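Local coordinates for protein beta-fructofuranosidase (Arthrobacter, PDB 3WPU) that belongs to the levansucrase/invertase family of carbohydrate-active enzymes, built round a five-bladed beta-propeller, at residues S156-T161 and F184-D189; G149-D154 and N220-L225; V72-T77 and S98-R103; K176-D181 and I200-G205. One frame throughout, in Å; residues are numbered along the deposited sequence.

Interaction 1: residues S156-T161 and F184-D189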
loop_
_atom_site.group_PDB
_atom_site.type_symbol
_atom_site.label_atom_id
_atom_site.label_comp_id
_atom_site.label_asym_id
_atom_site.label_seq_id
_atom_site.Cartn_x
_atom_site.Cartn_y
_atom_site.Cartn_z
ATOM N N SER A 156 1.470 28.926 7.793
ATOM C CA SER A 156 0.272 29.154 8.618
ATOM C C SER A 156 -0.637 27.941 8.814
ATOM O O SER A 156 -1.752 28.075 9.282
ATOM C CB SER A 156 -0.588 30.287 8.024
ATOM O OG SER A 156 -1.101 29.924 6.748
ATOM N N PHE A 157 -0.161 26.755 8.455
ATOM C CA PHE A 157 -0.988 25.574 8.517
ATOM C C PHE A 157 -1.554 25.320 9.916
ATOM O O PHE A 157 -0.904 25.597 10.944
ATOM C CB PHE A 157 -0.244 24.334 8.016
ATOM C CG PHE A 157 1.188 24.235 8.466
ATOM C CD1 PHE A 157 1.497 23.818 9.758
ATOM C CD2 PHE A 157 2.240 24.526 7.590
ATOM C CE1 PHE A 157 2.814 23.689 10.169
ATOM C CE2 PHE A 157 3.561 24.405 8.010
ATOM C CZ PHE A 157 3.840 23.995 9.302
ATOM N N SER A 158 -2.758 24.796 9.936
ATOM C CA SER A 158 -3.428 24.422 11.192
ATOM C C SER A 158 -3.075 22.995 11.622
ATOM O O SER A 158 -3.123 22.661 12.806
ATOM C CB SER A 158 -4.924 24.536 11.039
ATOM O OG SER A 158 -5.418 23.775 9.947
ATOM N N HIS A 159 -2.747 22.157 10.643
ATOM C CA HIS A 159 -2.409 20.744 10.871
ATOM C C HIS A 159 -1.273 20.421 9.933
ATOM O O HIS A 159 -1.151 21.041 8.881
ATOM C CB HIS A 159 -3.580 19.821 10.560
ATOM C CG HIS A 159 -4.810 20.114 11.357
ATOM N ND1 HIS A 159 -5.625 21.200 11.104
ATOM C CD2 HIS A 159 -5.369 19.453 12.395
ATOM C CE1 HIS A 159 -6.622 21.204 11.973
ATOM N NE2 HIS A 159 -6.496 20.148 12.757
ATOM N N GLN A 160 -0.444 19.464 10.317
ATOM C CA GLN A 160 0.692 19.112 9.479
ATOM C C GLN A 160 0.987 17.647 9.797
ATOM O O GLN A 160 1.329 17.301 10.924
ATOM C CB GLN A 160 1.860 20.055 9.758
ATOM C CG GLN A 160 2.825 20.280 8.587
ATOM C CD GLN A 160 3.785 19.134 8.355
ATOM O OE1 GLN A 160 4.787 19.011 9.037
ATOM N NE2 GLN A 160 3.484 18.289 7.358
ATOM N N THR A 161 0.817 16.793 8.796
ATOM C CA THR A 161 0.896 15.348 8.996
ATOM C C THR A 161 1.895 14.711 8.080
ATOM O O THR A 161 2.319 15.301 7.098
ATOM C CB THR A 161 -0.428 14.653 8.708
ATOM O OG1 THR A 161 -0.813 14.832 7.337
ATOM C CG2 THR A 161 -1.499 15.206 9.569
ATOM N N PHE A 184 -2.427 21.361 6.156
ATOM C CA PHE A 184 -3.821 21.730 6.099
ATOM C C PHE A 184 -3.966 23.153 6.604
ATOM O O PHE A 184 -3.219 23.573 7.501
ATOM C CB PHE A 184 -4.689 20.849 6.995
ATOM C CG PHE A 184 -4.635 19.373 6.663
ATOM C CD1 PHE A 184 -5.682 18.758 5.988
ATOM C CD2 PHE A 184 -3.539 18.594 7.044
ATOM C CE1 PHE A 184 -5.634 17.401 5.704
ATOM C CE2 PHE A 184 -3.506 17.225 6.786
ATOM C CZ PHE A 184 -4.544 16.645 6.091
ATOM N N TYR A 185 -4.964 23.851 6.063
ATOM C CA TYR A 185 -5.196 25.270 6.384
ATOM C C TYR A 185 -6.663 25.457 6.702
ATOM O O TYR A 185 -7.463 25.792 5.833
ATOM C CB TYR A 185 -4.729 26.145 5.226
ATOM C CG TYR A 185 -3.278 25.946 4.910
ATOM C CD1 TYR A 185 -2.293 26.795 5.432
ATOM C CD2 TYR A 185 -2.863 24.891 4.103
ATOM C CE1 TYR A 185 -0.946 26.601 5.150
ATOM C CE2 TYR A 185 -1.521 24.697 3.819
ATOM C CZ TYR A 185 -0.564 25.537 4.364
ATOM O OH TYR A 185 0.770 25.351 4.068
ATOM N N ARG A 186 -7.012 25.193 7.963
ATOM C CA ARG A 186 -8.409 25.098 8.377
ATOM C C ARG A 186 -8.758 26.146 9.427
ATOM O O ARG A 186 -7.928 26.491 10.266
ATOM C CB ARG A 186 -8.703 23.698 8.917
ATOM C CG ARG A 186 -8.891 22.661 7.802
ATOM C CD ARG A 186 -8.313 21.296 8.119
ATOM N NE ARG A 186 -9.217 20.387 8.814
ATOM C CZ ARG A 186 -9.631 19.189 8.371
ATOM N NH1 ARG A 186 -9.294 18.702 7.185
ATOM N NH2 ARG A 186 -10.425 18.477 9.132
ATOM N N ASN A 187 -9.985 26.653 9.340
ATOM C CA ASN A 187 -10.542 27.514 10.373
ATOM C C ASN A 187 -10.902 26.671 11.574
ATOM O O ASN A 187 -10.993 25.449 11.479
ATOM C CB ASN A 187 -11.796 28.241 9.873
ATOM C CG ASN A 187 -11.512 29.188 8.726
ATOM O OD1 ASN A 187 -12.031 29.018 7.619
ATOM N ND2 ASN A 187 -10.681 30.172 8.971
ATOM N N SER A 188 -11.146 27.337 12.698
ATOM C CA SER A 188 -11.458 26.646 13.949
ATOM C C SER A 188 -12.665 25.722 13.809
ATOM O O SER A 188 -12.740 24.697 14.479
ATOM C CB SER A 188 -11.692 27.652 15.077
ATOM O OG SER A 188 -11.298 27.099 16.316
ATOM N N ASP A 189 -13.596 26.076 12.925
ATOM C CA ASP A 189 -14.787 25.258 12.678
ATOM C C ASP A 189 -14.565 24.112 11.684
ATOM O O ASP A 189 -15.519 23.449 11.279
ATOM C CB ASP A 189 -15.959 26.144 12.215
ATOM C CG ASP A 189 -15.705 26.827 10.873
ATOM O OD1 ASP A 189 -14.772 26.429 10.139
ATOM O OD2 ASP A 189 -16.452 27.778 10.550
#
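S156 meets Y185 at the rim of its ring, with OG near the ring plane and 3.6 Å from Y185 CD1; the small side chain fits at the ring edge while OG hydrogen-bonds D154 OD1. F157 follows, and its CB, rather than its ring, lies over the Y185 face, 4.0 Å from that ring's centroid in a CH-pi contact shifted toward the rim. Its chi1 of 41°, with CG between the backbone N and the carbonyl carbon, swings the phenyl ring away, although Y185 OH sits at the edge of that ring, near its plane. This hydroxyl is bonded to D154 O. S158 works through both backbone and side chain. Its N gives a 2.8 Å hydrogen bond to F184 O, while its OG accepts the N-H of R186 at 2.9 Å from R186 N and also hydrogen-bonds H159 ND1. H159 N reaches the same F184 O in a weak bond of 3.5 Å, so S158 and H159 both face F184. This is a classic beta bulge, placed where strands 159-169 and 174-184, neighbours in one propeller blade, part company. The return bond of the bulged pair, F184 N to H159 O, is 3.0 Å and nearly straight at 174°. On the same face, H159 CB packs 3.7 Å from F184 CD2, while the imidazole crosses the R186 side chain at about a right angle, its plane 63° from the guanidinium. T161, whose backbone pairs with V182, turns its OG1 to the edge of the F184 ring, 3.6 Å from CE2, a small branch beside a buried aromatic.

Interaction 2: residues G149-D154 and N220-L225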
loop_
_atom_site.group_PDB
_atom_site.type_symbol
_atom_site.label_atom_id
_atom_site.label_comp_id
_atom_site.label_asym_id
_atom_site.label_seq_id
_atom_site.Cartn_x
_atom_site.Cartn_y
_atom_site.Cartn_z
ATOM N N GLY A 149 7.617 20.172 8.561
ATOM C CA GLY A 149 7.089 21.467 8.172
ATOM C C GLY A 149 8.021 22.254 7.276
ATOM O O GLY A 149 7.602 23.209 6.666
ATOM N N GLN A 150 9.275 21.833 7.163
ATOM C CA GLN A 150 10.289 22.653 6.482
ATOM C C GLN A 150 10.026 23.030 5.029
ATOM O O GLN A 150 10.487 24.081 4.573
ATOM C CB GLN A 150 11.670 22.058 6.613
ATOM C CG GLN A 150 11.884 20.665 6.145
ATOM C CD GLN A 150 13.259 20.177 6.585
ATOM O OE1 GLN A 150 14.155 20.076 5.786
ATOM N NE2 GLN A 150 13.433 19.995 7.857
ATOM N N ILE A 151 9.318 22.182 4.294
ATOM C CA ILE A 151 9.164 22.378 2.842
ATOM C C ILE A 151 8.069 23.357 2.441
ATOM O O ILE A 151 7.996 23.757 1.271
ATOM C CB ILE A 151 8.930 21.031 2.106
ATOM C CG1 ILE A 151 7.593 20.389 2.501
ATOM C CG2 ILE A 151 10.120 20.100 2.331
ATOM C CD1 ILE A 151 7.271 19.107 1.760
ATOM N N PHE A 152 7.177 23.691 3.371
ATOM C CA PHE A 152 6.006 24.510 3.056
ATOM C C PHE A 152 6.297 26.000 3.090
ATOM O O PHE A 152 6.697 26.540 4.115
ATOM C CB PHE A 152 4.851 24.162 3.984
ATOM C CG PHE A 152 4.382 22.750 3.796
ATOM C CD1 PHE A 152 3.641 22.395 2.672
ATOM C CD2 PHE A 152 4.743 21.761 4.702
ATOM C CE1 PHE A 152 3.258 21.073 2.473
ATOM C CE2 PHE A 152 4.348 20.454 4.511
ATOM C CZ PHE A 152 3.599 20.117 3.392
ATOM N N GLU A 153 6.116 26.636 1.937
ATOM C CA GLU A 153 6.286 28.076 1.822
ATOM C C GLU A 153 5.335 28.781 2.798
ATOM O O GLU A 153 5.748 29.672 3.550
ATOM C CB GLU A 153 6.026 28.515 0.376
ATOM C CG GLU A 153 7.077 28.039 -0.650
ATOM C CD GLU A 153 6.804 26.667 -1.317
ATOM O OE1 GLU A 153 6.092 25.834 -0.756
ATOM O OE2 GLU A 153 7.330 26.408 -2.441
ATOM N N ASP A 154 4.076 28.352 2.810
ATOM C CA ASP A 154 3.037 28.876 3.695
ATOM C C ASP A 154 3.039 28.136 5.031
ATOM O O ASP A 154 2.544 27.008 5.157
ATOM C CB ASP A 154 1.675 28.792 3.010
ATOM C CG ASP A 154 0.552 29.423 3.817
ATOM O OD1 ASP A 154 0.753 29.784 4.988
ATOM O OD2 ASP A 154 -0.550 29.542 3.250
ATOM N N ASN A 220 16.589 14.571 9.564
ATOM C CA ASN A 220 16.689 15.974 9.969
ATOM C C ASN A 220 16.299 16.939 8.856
ATOM O O ASN A 220 16.000 18.098 9.110
ATOM C CB ASN A 220 18.112 16.312 10.481
ATOM C CG ASN A 220 19.220 15.777 9.587
ATOM O OD1 ASN A 220 19.706 16.458 8.681
ATOM N ND2 ASN A 220 19.626 14.542 9.838
ATOM N N LYS A 221 16.333 16.441 7.617
ATOM C CA LYS A 221 16.144 17.228 6.422
ATOM C C LYS A 221 15.080 16.545 5.571
ATOM O O LYS A 221 15.146 15.340 5.388
ATOM C CB LYS A 221 17.467 17.235 5.641
ATOM C CG LYS A 221 17.432 17.958 4.315
ATOM C CD LYS A 221 17.329 19.438 4.538
ATOM C CE LYS A 221 17.553 20.229 3.240
ATOM N NZ LYS A 221 17.139 21.644 3.499
ATOM N N VAL A 222 14.122 17.315 5.079
ATOM C CA VAL A 222 13.079 16.809 4.166
ATOM C C VAL A 222 13.213 17.487 2.804
ATOM O O VAL A 222 13.288 18.720 2.730
ATOM C CB VAL A 222 11.677 17.033 4.744
ATOM C CG1 VAL A 222 10.620 16.529 3.776
ATOM C CG2 VAL A 222 11.563 16.353 6.098
ATOM N N THR A 223 13.241 16.681 1.741
ATOM C CA THR A 223 13.316 17.170 0.377
ATOM C C THR A 223 11.960 17.053 -0.301
ATOM O O THR A 223 11.353 15.983 -0.297
ATOM C CB THR A 223 14.343 16.373 -0.420
ATOM O OG1 THR A 223 15.608 16.409 0.255
ATOM C CG2 THR A 223 14.497 16.947 -1.837
ATOM N N ASP A 224 11.509 18.143 -0.901
ATOM C CA ASP A 224 10.215 18.210 -1.581
ATOM C C ASP A 224 10.414 17.642 -2.981
ATOM O O ASP A 224 11.208 18.184 -3.758
ATOM C CB ASP A 224 9.788 19.687 -1.608
ATOM C CG ASP A 224 8.408 19.922 -2.174
ATOM O OD1 ASP A 224 7.755 18.979 -2.666
ATOM O OD2 ASP A 224 8.011 21.107 -2.157
ATOM N N LEU A 225 9.739 16.544 -3.309
ATOM C CA LEU A 225 9.972 15.883 -4.612
ATOM C C LEU A 225 8.948 16.230 -5.676
ATOM O O LEU A 225 9.323 16.558 -6.821
ATOM C CB LEU A 225 10.008 14.367 -4.432
ATOM C CG LEU A 225 10.962 13.811 -3.361
ATOM C CD1 LEU A 225 10.793 12.312 -3.291
ATOM C CD2 LEU A 225 12.426 14.164 -3.642
HETATM O O HOH W 1 9.489 23.125 -0.937
#
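Q150 reaches across to the backbone beside V222 with a chain extended beyond CG, and its amide bonds the strand at two backbone points. OE1 accepts the N-H of V222 at 2.9 Å from V222 N; the bond is almost straight at the hydrogen, 177°, yet the donor stands 74° above the plane of the amide carbonyl instead of on a lone pair. The other end of the amide, NE2, makes a weak bond of 3.4 Å to N220 O and a further hydrogen bond to V147 O in its own loop. With these partners fixing the rotation of the amide, the aliphatic part of Q150 runs obliquely over V222, CG lying 3.9 Å from V222 CB. I151 points its branched end at the strand. Its CG2, anti to the carbonyl carbon, touches V222 CG1 at 3.9 Å, two beta-branched side chains crossing at a slant. Farther along, I151 and D224 cross at about a right angle, with CB 4.0 Å from D224 CB. The D224 carboxylate has polar partners: a water donates to I151 O (2.7 Å) and to D224 OD2 (2.8 Å), and OD2 also forms a salt bridge with R199. The whole is a loop laid against the outermost strand of a propeller blade, its glutamine amide bonding the V222 N-H and, weakly, N220 O.

Interaction 3: residues V72-T77 and S98-R103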
loop_
_atom_site.group_PDB
_atom_site.type_symbol
_atom_site.label_atom_id
_atom_site.label_comp_id
_atom_site.label_asym_id
_atom_site.label_seq_id
_atom_site.Cartn_x
_atom_site.Cartn_y
_atom_site.Cartn_z
ATOM N N VAL A 72 -0.437 3.413 20.799
ATOM C CA VAL A 72 -0.841 4.262 19.685
ATOM C C VAL A 72 -1.894 3.553 18.814
ATOM O O VAL A 72 -2.099 2.336 18.941
ATOM C CB VAL A 72 0.359 4.621 18.754
ATOM C CG1 VAL A 72 1.250 5.685 19.385
ATOM C CG2 VAL A 72 1.150 3.391 18.349
ATOM N N TRP A 73 -2.560 4.324 17.955
ATOM C CA TRP A 73 -3.335 3.763 16.851
ATOM C C TRP A 73 -2.355 3.591 15.714
ATOM O O TRP A 73 -1.579 4.490 15.456
ATOM C CB TRP A 73 -4.432 4.695 16.365
ATOM C CG TRP A 73 -5.551 5.031 17.331
ATOM C CD1 TRP A 73 -5.835 6.257 17.825
ATOM C CD2 TRP A 73 -6.563 4.149 17.826
ATOM N NE1 TRP A 73 -6.968 6.194 18.638
ATOM C CE2 TRP A 73 -7.426 4.910 18.635
ATOM C CE3 TRP A 73 -6.843 2.789 17.644
ATOM C CZ2 TRP A 73 -8.532 4.346 19.278
ATOM C CZ3 TRP A 73 -7.913 2.233 18.308
ATOM C CH2 TRP A 73 -8.755 3.012 19.092
ATOM N N VAL A 74 -2.420 2.449 15.053
ATOM C CA VAL A 74 -1.514 2.147 13.938
ATOM C C VAL A 74 -2.347 1.850 12.716
ATOM O O VAL A 74 -3.312 1.103 12.809
ATOM C CB VAL A 74 -0.688 0.878 14.261
ATOM C CG1 VAL A 74 0.235 0.549 13.098
ATOM C CG2 VAL A 74 0.108 1.045 15.545
ATOM N N TRP A 75 -1.953 2.343 11.536
ATOM C CA TRP A 75 -2.627 1.891 10.315
ATOM C C TRP A 75 -1.620 1.640 9.212
ATOM O O TRP A 75 -0.815 0.696 9.375
ATOM C CB TRP A 75 -3.868 2.716 9.920
ATOM C CG TRP A 75 -3.782 4.239 9.592
ATOM C CD1 TRP A 75 -4.154 4.812 8.401
ATOM C CD2 TRP A 75 -3.403 5.345 10.447
ATOM N NE1 TRP A 75 -4.027 6.157 8.449
ATOM C CE2 TRP A 75 -3.556 6.523 9.684
ATOM C CE3 TRP A 75 -2.963 5.457 11.784
ATOM C CZ2 TRP A 75 -3.258 7.789 10.190
ATOM C CZ3 TRP A 75 -2.669 6.716 12.287
ATOM C CH2 TRP A 75 -2.829 7.871 11.497
ATOM N N ASP A 76 -1.635 2.399 8.128
ATOM C CA ASP A 76 -0.781 2.041 6.979
ATOM C C ASP A 76 0.654 1.748 7.430
ATOM O O ASP A 76 1.265 2.560 8.114
ATOM C CB ASP A 76 -0.669 3.140 5.943
ATOM C CG ASP A 76 -1.988 3.670 5.443
ATOM O OD1 ASP A 76 -3.068 3.302 5.919
ATOM O OD2 ASP A 76 -1.911 4.516 4.541
ATOM N N THR A 77 1.180 0.597 7.020
ATOM C CA THR A 77 2.475 0.129 7.448
ATOM C C THR A 77 3.257 -0.306 6.211
ATOM O O THR A 77 2.682 -0.844 5.248
ATOM C CB THR A 77 2.321 -0.999 8.461
ATOM O OG1 THR A 77 1.654 -0.446 9.624
ATOM C CG2 THR A 77 3.645 -1.621 8.834
ATOM N N SER A 98 5.157 2.844 10.221
ATOM C CA SER A 98 3.712 2.903 10.287
ATOM C C SER A 98 3.198 4.322 10.489
ATOM O O SER A 98 3.844 5.136 11.163
ATOM C CB SER A 98 3.177 2.099 11.478
ATOM O OG SER A 98 3.560 0.731 11.473
ATOM N N LEU A 99 2.002 4.601 9.956
ATOM C CA LEU A 99 1.260 5.783 10.351
ATOM C C LEU A 99 0.718 5.502 11.747
ATOM O O LEU A 99 0.147 4.432 11.983
ATOM C CB LEU A 99 0.088 6.081 9.405
ATOM C CG LEU A 99 0.463 6.375 7.949
ATOM C CD1 LEU A 99 -0.720 6.949 7.208
ATOM C CD2 LEU A 99 1.668 7.296 7.907
ATOM N N VAL A 100 0.993 6.419 12.656
ATOM C CA VAL A 100 0.510 6.298 14.044
ATOM C C VAL A 100 -0.160 7.592 14.482
ATOM O O VAL A 100 0.149 8.674 13.987
ATOM C CB VAL A 100 1.646 5.897 15.020
ATOM C CG1 VAL A 100 2.286 4.558 14.624
ATOM C CG2 VAL A 100 2.719 6.965 15.122
ATOM N N ALA A 101 -1.076 7.481 15.448
ATOM C CA ALA A 101 -1.787 8.607 15.988
ATOM C C ALA A 101 -1.948 8.304 17.464
ATOM O O ALA A 101 -2.025 7.132 17.832
ATOM C CB ALA A 101 -3.154 8.786 15.345
ATOM N N ASP A 102 -1.974 9.354 18.275
ATOM C CA ASP A 102 -2.106 9.164 19.713
ATOM C C ASP A 102 -3.408 8.469 20.074
ATOM O O ASP A 102 -4.464 8.767 19.510
ATOM C CB ASP A 102 -1.957 10.480 20.438
ATOM C CG ASP A 102 -0.572 11.078 20.252
ATOM O OD1 ASP A 102 -0.486 12.262 19.851
ATOM O OD2 ASP A 102 0.405 10.335 20.483
ATOM N N ARG A 103 -3.304 7.541 21.023
ATOM C CA ARG A 103 -4.397 6.621 21.339
ATOM C C ARG A 103 -5.579 7.351 21.965
ATOM O O ARG A 103 -6.719 6.908 21.844
ATOM C CB ARG A 103 -3.907 5.479 22.236
ATOM C CG ARG A 103 -4.849 4.294 22.282
ATOM C CD ARG A 103 -4.690 3.385 21.084
ATOM N NE ARG A 103 -5.665 2.306 21.141
ATOM C CZ ARG A 103 -5.547 1.121 20.533
ATOM N NH1 ARG A 103 -4.473 0.803 19.790
ATOM N NH2 ARG A 103 -6.509 0.229 20.673
#
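W73 and A101 form an antiparallel hydrogen-bonded pair, in which W73 N lies 2.9 Å from A101 O and A101 N 3.0 Å from W73 O. W75 N continues the ladder to L99 O. L99 N then bonds D76 O at 2.8 Å, so the register slips by one between V74 and T77, a beta bulge that takes up the extra residue. The guanidinium of R103 lies flat on the W73 indole, centres 3.9 Å apart and planes 11° from parallel, a cation-pi stack. Tryptophan offers a broad, electron-rich face on which a flat cation can lie. R103 is steadied by NH1, which bonds V72 O at 3.0 Å with that oxygen in the guanidinium plane, and by a salt bridge to D66. Strands 72-81 and 93-102 are the first two of a propeller blade, 72-81 being the inner one, and near the bulge D76 OD2 and W75 NE1 both bind a glycerol, probably from the crystallisation liquor; D76 OD1 holds S422. L99 packs against one face of W75, its CB 3.6 Å from the centroid of the six-membered ring and over its centre. W75 presents this face because CG sits between its backbone N and carbonyl carbon (chi1 61°). Among the hydroxyls, S98 OG donates to T77 OG1 at 2.9 Å, and T77 OG1 in turn donates a hydrogen bond to W75 O at 2.7 Å, accepting one bond and giving another. Apolar contacts complete the pairing: V72 CG2 touches V100 CG1, and V74 CG1 rests on the CB of S98.

Interaction 4: residues K176-D181 and I200-G205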
loop_
_atom_site.group_PDB
_atom_site.type_symbol
_atom_site.label_atom_id
_atom_site.label_comp_id
_atom_site.label_asym_id
_atom_site.label_seq_id
_atom_site.Cartn_x
_atom_site.Cartn_y
_atom_site.Cartn_z
ATOM N N LYS A 176 16.191 5.737 2.907
ATOM C CA LYS A 176 15.491 6.810 2.217
ATOM C C LYS A 176 13.996 6.605 2.436
ATOM O O LYS A 176 13.387 5.670 1.877
ATOM C CB LYS A 176 15.810 6.826 0.735
ATOM C CG LYS A 176 17.227 7.193 0.387
ATOM C CD LYS A 176 17.369 7.200 -1.124
ATOM C CE LYS A 176 18.716 7.691 -1.623
ATOM N NZ LYS A 176 19.679 6.583 -1.512
ATOM N N LEU A 177 13.426 7.436 3.293
ATOM C CA LEU A 177 12.020 7.386 3.603
ATOM C C LEU A 177 11.224 8.298 2.644
ATOM O O LEU A 177 11.336 9.521 2.666
ATOM C CB LEU A 177 11.810 7.768 5.057
ATOM C CG LEU A 177 10.372 7.805 5.583
ATOM C CD1 LEU A 177 9.681 6.469 5.380
ATOM C CD2 LEU A 177 10.370 8.212 7.043
ATOM N N PHE A 178 10.496 7.675 1.731
ATOM C CA PHE A 178 9.589 8.392 0.829
ATOM C C PHE A 178 8.237 8.463 1.510
ATOM O O PHE A 178 7.713 7.453 1.907
ATOM C CB PHE A 178 9.484 7.683 -0.505
ATOM C CG PHE A 178 10.775 7.691 -1.279
ATOM C CD1 PHE A 178 11.112 8.750 -2.099
ATOM C CD2 PHE A 178 11.691 6.666 -1.094
ATOM C CE1 PHE A 178 12.318 8.772 -2.793
ATOM C CE2 PHE A 178 12.901 6.681 -1.781
ATOM C CZ PHE A 178 13.210 7.743 -2.619
ATOM N N PHE A 179 7.673 9.644 1.622
ATOM C CA PHE A 179 6.396 9.785 2.304
ATOM C C PHE A 179 5.574 10.934 1.750
ATOM O O PHE A 179 5.986 11.633 0.845
ATOM C CB PHE A 179 6.617 9.900 3.818
ATOM C CG PHE A 179 7.247 11.204 4.258
ATOM C CD1 PHE A 179 6.491 12.184 4.898
ATOM C CD2 PHE A 179 8.602 11.456 4.016
ATOM C CE1 PHE A 179 7.072 13.387 5.304
ATOM C CE2 PHE A 179 9.179 12.654 4.415
ATOM C CZ PHE A 179 8.409 13.610 5.053
ATOM N N THR A 180 4.370 11.080 2.274
ATOM C CA THR A 180 3.485 12.144 1.875
ATOM C C THR A 180 3.461 13.168 2.988
ATOM O O THR A 180 3.018 12.882 4.108
ATOM C CB THR A 180 2.068 11.647 1.562
ATOM O OG1 THR A 180 2.104 10.465 0.738
ATOM C CG2 THR A 180 1.234 12.745 0.879
ATOM N N ASP A 181 3.919 14.370 2.676
ATOM C CA ASP A 181 4.093 15.425 3.659
ATOM C C ASP A 181 2.951 16.401 3.422
ATOM O O ASP A 181 2.843 16.943 2.333
ATOM C CB ASP A 181 5.468 16.078 3.469
ATOM C CG ASP A 181 5.921 16.897 4.697
ATOM O OD1 ASP A 181 5.258 16.852 5.771
ATOM O OD2 ASP A 181 6.954 17.598 4.612
ATOM N N ILE A 200 4.841 14.789 -2.197
ATOM C CA ILE A 200 5.655 13.598 -2.091
ATOM C C ILE A 200 7.055 14.084 -1.734
ATOM O O ILE A 200 7.610 14.968 -2.394
ATOM C CB ILE A 200 5.612 12.759 -3.393
ATOM C CG1 ILE A 200 4.231 12.129 -3.525
ATOM C CG2 ILE A 200 6.709 11.711 -3.383
ATOM C CD1 ILE A 200 3.935 11.461 -4.839
ATOM N N ALA A 201 7.589 13.525 -0.662
ATOM C CA ALA A 201 8.802 14.007 -0.023
ATOM C C ALA A 201 9.724 12.863 0.328
ATOM O O ALA A 201 9.315 11.697 0.350
ATOM C CB ALA A 201 8.451 14.787 1.238
ATOM N N LEU A 202 10.978 13.219 0.622
ATOM C CA LEU A 202 12.016 12.263 0.994
ATOM C C LEU A 202 12.743 12.779 2.220
ATOM O O LEU A 202 13.031 13.968 2.302
ATOM C CB LEU A 202 13.061 12.148 -0.119
ATOM C CG LEU A 202 14.393 11.464 0.178
ATOM C CD1 LEU A 202 14.203 9.997 0.488
ATOM C CD2 LEU A 202 15.360 11.610 -1.022
ATOM N N SER A 203 13.075 11.887 3.143
ATOM C CA SER A 203 14.018 12.207 4.210
ATOM C C SER A 203 14.903 10.991 4.429
ATOM O O SER A 203 14.435 9.830 4.360
ATOM C CB SER A 203 13.275 12.548 5.513
ATOM O OG SER A 203 14.199 13.053 6.485
ATOM N N VAL A 204 16.188 11.268 4.637
ATOM C CA VAL A 204 17.205 10.242 4.801
ATOM C C VAL A 204 17.612 10.137 6.263
ATOM O O VAL A 204 17.838 11.161 6.950
ATOM C CB VAL A 204 18.430 10.518 3.916
ATOM C CG1 VAL A 204 19.450 9.397 4.053
ATOM C CG2 VAL A 204 17.994 10.684 2.459
ATOM N N GLY A 205 17.757 8.895 6.710
ATOM C CA GLY A 205 18.201 8.603 8.063
ATOM C C GLY A 205 18.957 7.307 8.049
ATOM O O GLY A 205 19.363 6.822 6.993
#
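Strands 176-181 and 200-205 run antiparallel with a marked twist, 143° between their directions, joined by two hydrogen-bonded pairs: L177 with S203, where L177 N is 2.8 Å from S203 O, and F179 with A201, where F179 N is 2.9 Å from A201 O, each pair having its return bond as well. Side chains alternate between two faces. On one, F178 and L202 lie side by side across a non-hydrogen-bonded pair, and L202 CD1 stands over the centre of the F178 ring, 4.0 Å from its centroid in a CH-pi contact. The same methyl touches K176 CB at 3.6 Å, so one leucine branch touches both a phenyl face and the aliphatic base of a lysine. The lysine chain then runs alongside V204 with CG 4.1 Å from V204 CG2, and carries its charge on to a salt bridge with E174. On this face F178, T180 and I200 also meet P247 of strand 245-250, in the next sheet. The other face pairs a large ring with a small partner. F179 CG lies between its backbone N and the carbonyl carbon (chi1 70°), which lays the ring across the neighbouring strand with A201 CB over its face, 4.2 Å from the centroid; alanine leaves room for it. A201 CB also meets D181 CB at 3.9 Å, the D181 carboxylate being bonded to Q160. S203 OG, buried, is satisfied by K221 O on the next strand. These are the two middle strands of a four-stranded antiparallel meander, the characteristic blade of a beta-propeller, with apolar side chains on both faces.

From the N terminus, interaction 3 comes first, closing a loop of 20 residues that includes strand 88-90 before any other contact opens. The chain then enters the loop of interaction 2 at 149-154, whose partner, 220-225, comes only after strands 159-169, 174-184 and 197-210. Interactions 1 and 4 both fall within that span and cross each other, since 176-181 lies between the two segments of interaction 1, and 184-189 between those of interaction 4. Together these three tie the four strands of one blade to each other and to the loop that precedes it; T223, for example, pairs with L202. Interaction 3 belongs to the preceding blade, linked to this one by parallel pairing of strands 72-81 and 159-169.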